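Local coordinates for phosphatidylserine synthase (Haemophilus influenzae, PDB 3HSI), which belongs to the phospholipase D superfamily of enzymes, with alpha-helices packed against mixed beta-sheets in each chain, at residues C[123-128]-C[203-208]; C[91-96]-C[105-110]; C[129-134]-C[199-204]. One frame throughout, in Å; residues are numbered along the deposited sequence. Where two conformers were deposited one is given.

Contact 1: C[123-128]-C[203-208]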
loop_
_atom_site.group_PDB
_atom_site.type_symbol
_atom_site.label_atom_id
_atom_site.label_comp_id
_atom_site.label_asym_id
_atom_site.label_seq_id
_atom_site.Cartn_x
_atom_site.Cartn_y
_atom_site.Cartn_z
ATOM N N ASP C 123 1.970 -35.053 19.749
ATOM C CA ASP C 123 2.149 -33.686 20.212
ATOM C C ASP C 123 2.809 -32.812 19.138
ATOM O O ASP C 123 3.683 -32.016 19.416
ATOM C CB ASP C 123 2.919 -33.703 21.540
ATOM C CG ASP C 123 3.250 -32.322 22.061
ATOM O OD1 ASP C 123 2.404 -31.392 21.956
ATOM O OD2 ASP C 123 4.374 -32.187 22.593
ATOM N N PRO C 124 2.373 -32.960 17.892
ATOM C CA PRO C 124 2.972 -32.157 16.844
ATOM C C PRO C 124 2.390 -30.729 16.793
ATOM O O PRO C 124 1.395 -30.428 17.455
ATOM C CB PRO C 124 2.581 -32.929 15.588
ATOM C CG PRO C 124 1.208 -33.396 15.899
ATOM C CD PRO C 124 1.243 -33.757 17.376
ATOM N N ASN C 125 3.028 -29.858 16.024
ATOM C CA ASN C 125 2.456 -28.553 15.697
ATOM C C ASN C 125 1.405 -28.760 14.618
ATOM O O ASN C 125 1.653 -29.491 13.658
ATOM C CB ASN C 125 3.542 -27.628 15.138
ATOM C CG ASN C 125 4.649 -27.332 16.142
ATOM O OD1 ASN C 125 4.388 -27.037 17.299
ATOM N ND2 ASN C 125 5.883 -27.356 15.679
HETATM N N MSE C 126 0.243 -28.129 14.787
HETATM C CA MSE C 126 -0.859 -28.220 13.825
HETATM C C MSE C 126 -1.318 -26.857 13.292
HETATM O O MSE C 126 -1.825 -26.772 12.171
HETATM C CB MSE C 126 -2.041 -28.977 14.435
HETATM C CG MSE C 126 -1.679 -30.399 14.816
HETATM SE SE MSE C 126 -3.191 -31.543 15.200
HETATM C CE MSE C 126 -2.301 -33.179 14.752
ATOM N N PHE C 127 -1.134 -25.808 14.090
ATOM C CA PHE C 127 -1.531 -24.455 13.719
ATOM C C PHE C 127 -0.347 -23.598 13.346
ATOM O O PHE C 127 0.565 -23.381 14.152
ATOM C CB PHE C 127 -2.288 -23.770 14.863
ATOM C CG PHE C 127 -3.684 -24.254 15.022
ATOM C CD1 PHE C 127 -4.705 -23.701 14.275
ATOM C CD2 PHE C 127 -3.972 -25.281 15.908
ATOM C CE1 PHE C 127 -5.997 -24.160 14.403
ATOM C CE2 PHE C 127 -5.259 -25.737 16.051
ATOM C CZ PHE C 127 -6.276 -25.186 15.282
ATOM N N PHE C 128 -0.385 -23.092 12.119
ATOM C CA PHE C 128 0.683 -22.282 11.584
ATOM C C PHE C 128 0.178 -20.922 11.130
ATOM O O PHE C 128 -0.843 -20.835 10.469
ATOM C CB PHE C 128 1.357 -23.026 10.428
ATOM C CG PHE C 128 1.896 -24.383 10.815
ATOM C CD1 PHE C 128 3.201 -24.523 11.278
ATOM C CD2 PHE C 128 1.071 -25.526 10.749
ATOM C CE1 PHE C 128 3.681 -25.777 11.641
ATOM C CE2 PHE C 128 1.562 -26.780 11.123
ATOM C CZ PHE C 128 2.861 -26.898 11.546
ATOM N N PRO C 203 4.653 -21.745 13.874
ATOM C CA PRO C 203 3.559 -22.393 14.588
ATOM C C PRO C 203 2.953 -21.404 15.575
ATOM O O PRO C 203 3.680 -20.670 16.237
ATOM C CB PRO C 203 4.245 -23.552 15.346
ATOM C CG PRO C 203 5.683 -23.195 15.390
ATOM C CD PRO C 203 5.959 -22.367 14.178
ATOM N N LEU C 204 1.632 -21.343 15.616
ATOM C CA LEU C 204 0.939 -20.479 16.544
ATOM C C LEU C 204 0.519 -21.206 17.815
ATOM O O LEU C 204 0.075 -20.563 18.769
ATOM C CB LEU C 204 -0.287 -19.871 15.872
ATOM C CG LEU C 204 0.020 -18.837 14.789
ATOM C CD1 LEU C 204 -1.211 -18.625 13.969
ATOM C CD2 LEU C 204 0.571 -17.514 15.337
ATOM N N ASP C 205 0.659 -22.531 17.833
ATOM C CA ASP C 205 0.245 -23.301 18.983
ATOM C C ASP C 205 1.410 -23.609 19.937
ATOM O O ASP C 205 1.387 -24.612 20.613
ATOM C CB ASP C 205 -0.484 -24.588 18.553
ATOM C CG ASP C 205 0.329 -25.436 17.565
ATOM O OD1 ASP C 205 1.537 -25.155 17.345
ATOM O OD2 ASP C 205 -0.245 -26.410 17.024
ATOM N N VAL C 206 2.424 -22.754 19.952
ATOM C CA VAL C 206 3.473 -22.817 20.964
ATOM C C VAL C 206 3.612 -21.474 21.646
ATOM O O VAL C 206 3.274 -20.440 21.069
ATOM C CB VAL C 206 4.893 -23.210 20.392
ATOM C CG1 VAL C 206 4.910 -24.630 19.849
ATOM C CG2 VAL C 206 5.383 -22.209 19.343
ATOM N N THR C 207 4.191 -21.496 22.847
ATOM C CA THR C 207 4.302 -20.307 23.692
ATOM C C THR C 207 5.367 -19.353 23.172
ATOM O O THR C 207 5.218 -18.133 23.253
ATOM C CB THR C 207 4.599 -20.676 25.178
ATOM O OG1 THR C 207 5.758 -21.515 25.243
ATOM C CG2 THR C 207 3.441 -21.431 25.794
ATOM N N ASN C 208 6.432 -19.944 22.650
ATOM C CA ASN C 208 7.533 -19.196 22.106
ATOM C C ASN C 208 7.261 -18.911 20.635
ATOM O O ASN C 208 7.650 -19.683 19.750
ATOM C CB ASN C 208 8.859 -19.948 22.320
ATOM C CG ASN C 208 8.769 -21.430 21.962
ATOM O OD1 ASN C 208 7.798 -22.112 22.295
ATOM N ND2 ASN C 208 9.800 -21.934 21.288
#

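Contact 2: C[91-96]-C[105-110]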
loop_
_atom_site.group_PDB
_atom_site.type_symbol
_atom_site.label_atom_id
_atom_site.label_comp_id
_atom_site.label_asym_id
_atom_site.label_seq_id
_atom_site.Cartn_x
_atom_site.Cartn_y
_atom_site.Cartn_z
ATOM N N TRP C 91 -1.241 -14.902 10.158
ATOM C CA TRP C 91 -0.381 -14.646 11.298
ATOM C C TRP C 91 -0.847 -13.457 12.171
ATOM O O TRP C 91 -0.963 -13.625 13.375
ATOM C CB TRP C 91 1.022 -14.425 10.795
ATOM C CG TRP C 91 1.975 -13.791 11.743
ATOM C CD1 TRP C 91 2.301 -12.443 11.827
ATOM C CD2 TRP C 91 2.783 -14.460 12.714
ATOM N NE1 TRP C 91 3.250 -12.253 12.798
ATOM C CE2 TRP C 91 3.570 -13.465 13.356
ATOM C CE3 TRP C 91 2.927 -15.799 13.100
ATOM C CZ2 TRP C 91 4.485 -13.772 14.384
ATOM C CZ3 TRP C 91 3.848 -16.116 14.128
ATOM C CH2 TRP C 91 4.610 -15.093 14.752
ATOM N N HIS C 92 -1.115 -12.289 11.571
ATOM C CA HIS C 92 -1.542 -11.097 12.337
ATOM C C HIS C 92 -2.945 -11.282 12.962
ATOM O O HIS C 92 -3.178 -10.979 14.130
ATOM C CB HIS C 92 -1.578 -9.857 11.445
ATOM C CG HIS C 92 -0.289 -9.560 10.753
ATOM N ND1 HIS C 92 0.801 -9.017 11.408
ATOM C CD2 HIS C 92 0.076 -9.695 9.456
ATOM C CE1 HIS C 92 1.788 -8.848 10.547
ATOM N NE2 HIS C 92 1.377 -9.255 9.357
ATOM N N ARG C 93 -3.871 -11.812 12.178
ATOM C CA ARG C 93 -5.239 -11.985 12.635
ATOM C C ARG C 93 -5.310 -12.916 13.839
ATOM O O ARG C 93 -6.092 -12.674 14.768
ATOM C CB ARG C 93 -6.156 -12.424 11.477
ATOM C CG ARG C 93 -7.609 -12.659 11.850
ATOM C CD ARG C 93 -8.290 -11.400 12.426
ATOM N NE ARG C 93 -9.677 -11.711 12.769
ATOM C CZ ARG C 93 -10.050 -12.383 13.861
ATOM N NH1 ARG C 93 -9.134 -12.805 14.749
ATOM N NH2 ARG C 93 -11.341 -12.629 14.076
ATOM N N ALA C 94 -4.459 -13.933 13.858
ATOM C CA ALA C 94 -4.456 -14.906 14.966
ATOM C C ALA C 94 -3.928 -14.362 16.306
ATOM O O ALA C 94 -4.111 -14.994 17.341
ATOM C CB ALA C 94 -3.683 -16.181 14.564
ATOM N N GLN C 95 -3.281 -13.194 16.279
ATOM C CA GLN C 95 -2.596 -12.691 17.451
ATOM C C GLN C 95 -3.106 -11.333 17.921
ATOM O O GLN C 95 -2.407 -10.603 18.592
ATOM C CB GLN C 95 -1.088 -12.657 17.207
ATOM C CG GLN C 95 -0.523 -14.044 16.953
ATOM C CD GLN C 95 0.951 -14.037 16.655
ATOM O OE1 GLN C 95 1.368 -13.839 15.508
ATOM N NE2 GLN C 95 1.756 -14.287 17.678
ATOM N N ARG C 96 -4.333 -11.008 17.579
ATOM C CA ARG C 96 -4.954 -9.817 18.128
ATOM C C ARG C 96 -6.396 -10.133 18.462
ATOM O O ARG C 96 -6.931 -11.114 17.978
ATOM C CB ARG C 96 -4.867 -8.659 17.141
ATOM C CG ARG C 96 -5.769 -8.803 15.930
ATOM C CD ARG C 96 -5.641 -7.585 15.038
ATOM N NE ARG C 96 -6.231 -7.777 13.713
ATOM C CZ ARG C 96 -7.534 -7.722 13.445
ATOM N NH1 ARG C 96 -8.418 -7.514 14.409
ATOM N NH2 ARG C 96 -7.953 -7.895 12.204
ATOM N N ALA C 105 -8.042 -13.485 25.509
ATOM C CA ALA C 105 -7.084 -14.371 24.900
ATOM C C ALA C 105 -7.229 -14.259 23.380
ATOM O O ALA C 105 -8.347 -14.147 22.859
ATOM C CB ALA C 105 -7.329 -15.823 25.360
ATOM N N THR C 106 -6.098 -14.284 22.680
ATOM C CA THR C 106 -6.110 -14.328 21.232
ATOM C C THR C 106 -6.326 -15.763 20.795
ATOM O O THR C 106 -6.139 -16.708 21.564
ATOM C CB THR C 106 -4.789 -13.835 20.641
ATOM O OG1 THR C 106 -3.761 -14.746 21.006
ATOM C CG2 THR C 106 -4.442 -12.416 21.158
ATOM N N ASN C 107 -6.703 -15.917 19.539
ATOM C CA ASN C 107 -6.773 -17.222 18.916
ATOM C C ASN C 107 -5.498 -18.052 19.108
ATOM O O ASN C 107 -5.573 -19.236 19.504
ATOM C CB ASN C 107 -7.175 -17.074 17.446
ATOM C CG ASN C 107 -8.615 -16.594 17.293
ATOM O OD1 ASN C 107 -9.431 -16.711 18.230
ATOM N ND2 ASN C 107 -8.951 -16.091 16.110
ATOM N N ALA C 108 -4.342 -17.431 18.868
ATOM C CA ALA C 108 -3.039 -18.084 19.138
ATOM C C ALA C 108 -2.909 -18.575 20.606
ATOM O O ALA C 108 -2.528 -19.714 20.857
ATOM C CB ALA C 108 -1.846 -17.148 18.751
ATOM N N ASP C 109 -3.282 -17.741 21.571
ATOM C CA ASP C 109 -3.230 -18.168 22.977
ATOM C C ASP C 109 -4.088 -19.417 23.158
ATOM O O ASP C 109 -3.662 -20.381 23.796
ATOM C CB ASP C 109 -3.708 -17.067 23.927
ATOM C CG ASP C 109 -2.823 -15.865 23.909
ATOM O OD1 ASP C 109 -1.600 -16.043 23.768
ATOM O OD2 ASP C 109 -3.338 -14.730 24.065
ATOM N N TRP C 110 -5.274 -19.409 22.560
ATOM C CA TRP C 110 -6.184 -20.555 22.634
ATOM C C TRP C 110 -5.647 -21.857 21.952
ATOM O O TRP C 110 -5.815 -22.962 22.484
ATOM C CB TRP C 110 -7.610 -20.138 22.179
ATOM C CG TRP C 110 -8.607 -21.266 22.042
ATOM C CD1 TRP C 110 -9.200 -21.969 23.057
ATOM C CD2 TRP C 110 -9.125 -21.814 20.820
ATOM N NE1 TRP C 110 -10.055 -22.929 22.540
ATOM C CE2 TRP C 110 -10.016 -22.861 21.172
ATOM C CE3 TRP C 110 -8.926 -21.523 19.457
ATOM C CZ2 TRP C 110 -10.708 -23.609 20.215
ATOM C CZ3 TRP C 110 -9.630 -22.259 18.509
ATOM C CH2 TRP C 110 -10.501 -23.299 18.894
HETATM O O HOH W 1 -7.075 -13.776 17.621
#

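Contact 3: C[129-134]-C[199-204]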
loop_
_atom_site.group_PDB
_atom_site.type_symbol
_atom_site.label_atom_id
_atom_site.label_comp_id
_atom_site.label_asym_id
_atom_site.label_seq_id
_atom_site.Cartn_x
_atom_site.Cartn_y
_atom_site.Cartn_z
ATOM N N GLY C 129 0.917 -19.872 11.476
ATOM C CA GLY C 129 0.564 -18.497 11.108
ATOM C C GLY C 129 1.344 -18.030 9.883
ATOM O O GLY C 129 2.577 -18.095 9.856
ATOM N N VAL C 130 0.613 -17.610 8.852
ATOM C CA VAL C 130 1.239 -17.184 7.598
ATOM C C VAL C 130 1.162 -15.657 7.515
ATOM O O VAL C 130 0.082 -15.104 7.475
ATOM C CB VAL C 130 0.489 -17.783 6.386
ATOM C CG1 VAL C 130 1.053 -17.255 5.080
ATOM C CG2 VAL C 130 0.477 -19.308 6.437
ATOM N N PRO C 131 2.301 -14.968 7.478
ATOM C CA PRO C 131 2.246 -13.504 7.298
ATOM C C PRO C 131 2.445 -13.069 5.835
ATOM O O PRO C 131 3.536 -13.249 5.265
ATOM C CB PRO C 131 3.401 -13.016 8.150
ATOM C CG PRO C 131 4.412 -14.233 8.179
ATOM C CD PRO C 131 3.692 -15.455 7.637
ATOM N N ILE C 132 1.417 -12.454 5.255
ATOM C CA ILE C 132 1.423 -12.070 3.847
ATOM C C ILE C 132 2.075 -10.691 3.661
ATOM O O ILE C 132 2.407 -10.281 2.541
ATOM C CB ILE C 132 0.003 -12.137 3.280
ATOM C CG1 ILE C 132 -0.455 -13.614 3.224
ATOM C CG2 ILE C 132 -0.097 -11.465 1.908
ATOM C CD1 ILE C 132 0.545 -14.538 2.478
ATOM N N ASN C 133 2.265 -9.980 4.754
ATOM C CA ASN C 133 3.025 -8.734 4.719
ATOM C C ASN C 133 3.428 -8.456 6.143
ATOM O O ASN C 133 2.986 -9.169 7.049
ATOM C CB ASN C 133 2.217 -7.565 4.133
ATOM C CG ASN C 133 3.092 -6.601 3.347
ATOM O OD1 ASN C 133 4.246 -6.358 3.706
ATOM N ND2 ASN C 133 2.556 -6.056 2.275
ATOM N N THR C 134 4.231 -7.418 6.330
ATOM C CA THR C 134 4.830 -7.084 7.623
ATOM C C THR C 134 3.827 -6.431 8.574
ATOM O O THR C 134 4.054 -6.381 9.784
ATOM C CB THR C 134 6.053 -6.152 7.450
ATOM O OG1 THR C 134 5.629 -4.932 6.850
ATOM C CG2 THR C 134 7.131 -6.779 6.575
ATOM N N SER C 199 10.963 -20.070 6.910
ATOM C CA SER C 199 11.693 -18.854 7.283
ATOM C C SER C 199 10.726 -17.733 7.664
ATOM O O SER C 199 11.145 -16.786 8.308
ATOM C CB SER C 199 12.665 -18.409 6.200
ATOM O OG SER C 199 11.937 -18.156 5.035
ATOM N N ALA C 200 9.438 -17.846 7.308
ATOM C CA ALA C 200 8.457 -16.777 7.620
ATOM C C ALA C 200 7.244 -17.255 8.349
ATOM O O ALA C 200 6.616 -16.479 9.051
ATOM C CB ALA C 200 8.017 -16.043 6.371
ATOM N N VAL C 201 6.894 -18.525 8.141
ATOM C CA VAL C 201 5.709 -19.154 8.720
ATOM C C VAL C 201 6.076 -19.834 10.051
ATOM O O VAL C 201 7.030 -20.616 10.107
ATOM C CB VAL C 201 5.133 -20.135 7.703
ATOM C CG1 VAL C 201 4.009 -20.982 8.288
ATOM C CG2 VAL C 201 4.654 -19.342 6.453
ATOM N N TYR C 202 5.361 -19.494 11.122
ATOM C CA TYR C 202 5.635 -20.021 12.456
ATOM C C TYR C 202 4.427 -20.684 13.068
ATOM O O TYR C 202 3.298 -20.242 12.812
ATOM C CB TYR C 202 6.103 -18.906 13.386
ATOM C CG TYR C 202 7.475 -18.416 13.013
ATOM C CD1 TYR C 202 8.601 -18.977 13.601
ATOM C CD2 TYR C 202 7.649 -17.426 12.033
ATOM C CE1 TYR C 202 9.870 -18.561 13.236
ATOM C CE2 TYR C 202 8.914 -17.011 11.663
ATOM C CZ TYR C 202 10.014 -17.575 12.275
ATOM O OH TYR C 202 11.287 -17.177 11.949
ATOM N N PRO C 203 4.653 -21.745 13.874
ATOM C CA PRO C 203 3.559 -22.393 14.588
ATOM C C PRO C 203 2.953 -21.404 15.575
ATOM O O PRO C 203 3.680 -20.670 16.237
ATOM C CB PRO C 203 4.245 -23.552 15.346
ATOM C CG PRO C 203 5.683 -23.195 15.390
ATOM C CD PRO C 203 5.959 -22.367 14.178
ATOM N N LEU C 204 1.632 -21.343 15.616
ATOM C CA LEU C 204 0.939 -20.479 16.544
ATOM C C LEU C 204 0.519 -21.206 17.815
ATOM O O LEU C 204 0.075 -20.563 18.769
ATOM C CB LEU C 204 -0.287 -19.871 15.872
ATOM C CG LEU C 204 0.020 -18.837 14.789
ATOM C CD1 LEU C 204 -1.211 -18.625 13.969
ATOM C CD2 LEU C 204 0.571 -17.514 15.337
#

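Contact 1: C[123-128]-C[203-208]
D205 spends one carboxylate oxygen on two successive backbone N-H groups of the opposite segment. Its OD2 accepts from M126 N at 2.9 Å, an almost straight bond (174° at the hydrogen) made through the syn lone pair. F127 N also reaches OD2 of D205, at 3.1 Å, but comes from above the carboxylate plane, 65° out of it, so the two donors arrive from different directions. With chi1 at 54°, CG of D205 sits between its own backbone N and carbonyl carbon, which carries the carboxylate across to these amides. The other oxygen, OD1, is taken by a salt bridge to R115, whose NE pairs with D123; with both oxygens engaged by donors, D205 is probably held as the anion. N125 OD1 stands 3.4 Å from D205 OD1, a pair of acceptors that cannot bond to each other.

One backbone carbonyl completes the polar exchange. F127 O receives L204 N at 2.7 Å, the donor lying above the carbonyl plane, and also a C-H...O contact from P203 CA at 3.2 Å. Next along, F128 and P203 form a non-hydrogen-bonded antiparallel pair, a pairing that asks no N-H of the proline toward F128. F128 CD1 comes to 4.0 Å from P203 CA at an oblique approach, while N125 CG rests 3.9 Å from P203 CB.

Strand 127-130 runs between 202-203 and strand 84-90; backbone hydrogen bonds join F128 to V87 and I89, and M126, just ahead of the strand, to V87. The F127 ring stacks on Y111 of helix 107-118, meets W60 edge-to-face and touches L70 of helix 64-79.

Contact 2: C[91-96]-C[105-110]
A94 and A108 are joined by the direct hydrogen bond of this contact: A108 N points at A94 O over 2.9 Å, with 162° at the hydrogen. The methyl CB of A108 then lies beside the aliphatic part of Q95, 3.8 Å from its CG.

T106, just ahead of helix 107-118, can be followed atom by atom. Its CB sits 3.6 Å from A94 O, on the side of the loop. From there the two branches part. The methyl CG2 continues toward the loop and touches Q95 C at 3.7 Å, close to the start of R96. The hydroxyl OG1, placed between the backbone N and the carbonyl carbon (chi1 66°), turns to the helix instead and accepts from D109 N at 3.1 Å. D109 returns the favour, its OD2 taking T106 N, and the two residues make a capping box with T106 as N-cap.

A water links the two segments, accepting from N107 N at 2.9 Å and lying 2.7 Å from R96 O. The side chain of N107 looks to other partners: OD1 takes K62 N and ND2 gives to Q61 OE1, an oxygen that R93 NH2 also uses, so the nearby R93 and N107 share an acceptor rather than bond to each other.

The first three N-H groups of the helix therefore all have acceptors, in turn the water, A94 O and T106 OG1. The loop thereby supplies part of the helix cap, and A94 O, set at the positive end of the helix dipole, is probably stabilised there.

Contact 3: C[129-134]-C[199-204]
G129 N gives a straight bond to Y202 O (2.8 Å, 174° at the hydrogen) and Y202 N answers G129 O with a weak one of 3.4 Å, closing a hydrogen-bonded antiparallel pair. This is the short ladder by which strand 202-203 adds to strand 127-130 in the mixed beta-sheet. V201 contributes a C-H...O contact, its CA on the same G129 O.

The missing side chain at G129 leaves its backbone approachable: the L204 methyl CD1 packs on G129 CA at 3.4 Å. V130 and V201 lie side by side and point the same way, with their CG2 methyls 4.2 Å apart. In V201 the other methyl, CG1, is anti to the backbone N (chi1 172°) and comes 3.6 Å from G129 O, so one valine rests on a carbonyl with one branch and on a neighbouring side chain with the other. CG2 of V201 also touches CD of P131, extending the apolar patch. Helix 216-229 closes over it: Y222 packs on V130 and A200, and I219 on P131.

Beyond the ladder the chain reaches the subunit interface. N133 OD1 accepts T134 N within its own segment and takes a weak hydrogen bond from R388 of the second subunit, whose side chain also packs on T134.

The ladder does not continue at P131, the next hydrogen-bonding position: a proline has no N-H to offer A200 O, and ring atoms stand in its place, with P131 CD at 3.4 Å and P131 CG at 3.3 Å from that oxygen.

How the contacts relate
The three contacts form a cluster, every pair of centres about 12 Å apart and all on the same side of the chain's centre. Contact 2 closes first along the chain, within the connection from strand 84-90 to helix 107-118; strand 127-130 follows and serves contacts 1 and 3 in succession, both completed by the later segment around strand 202-203. These two share P203 and L204. L204 also links them to contact 2, its CD1 lying 3.5 Å from A94 CB. W91 N to V130 O and H92 NE2 to N133 O, probable hydrogen bonds, tie contact 2 to contact 3. Together they join one edge of the mixed sheet that holds strands 84-90 and 127-130 to the start of helix 107-118.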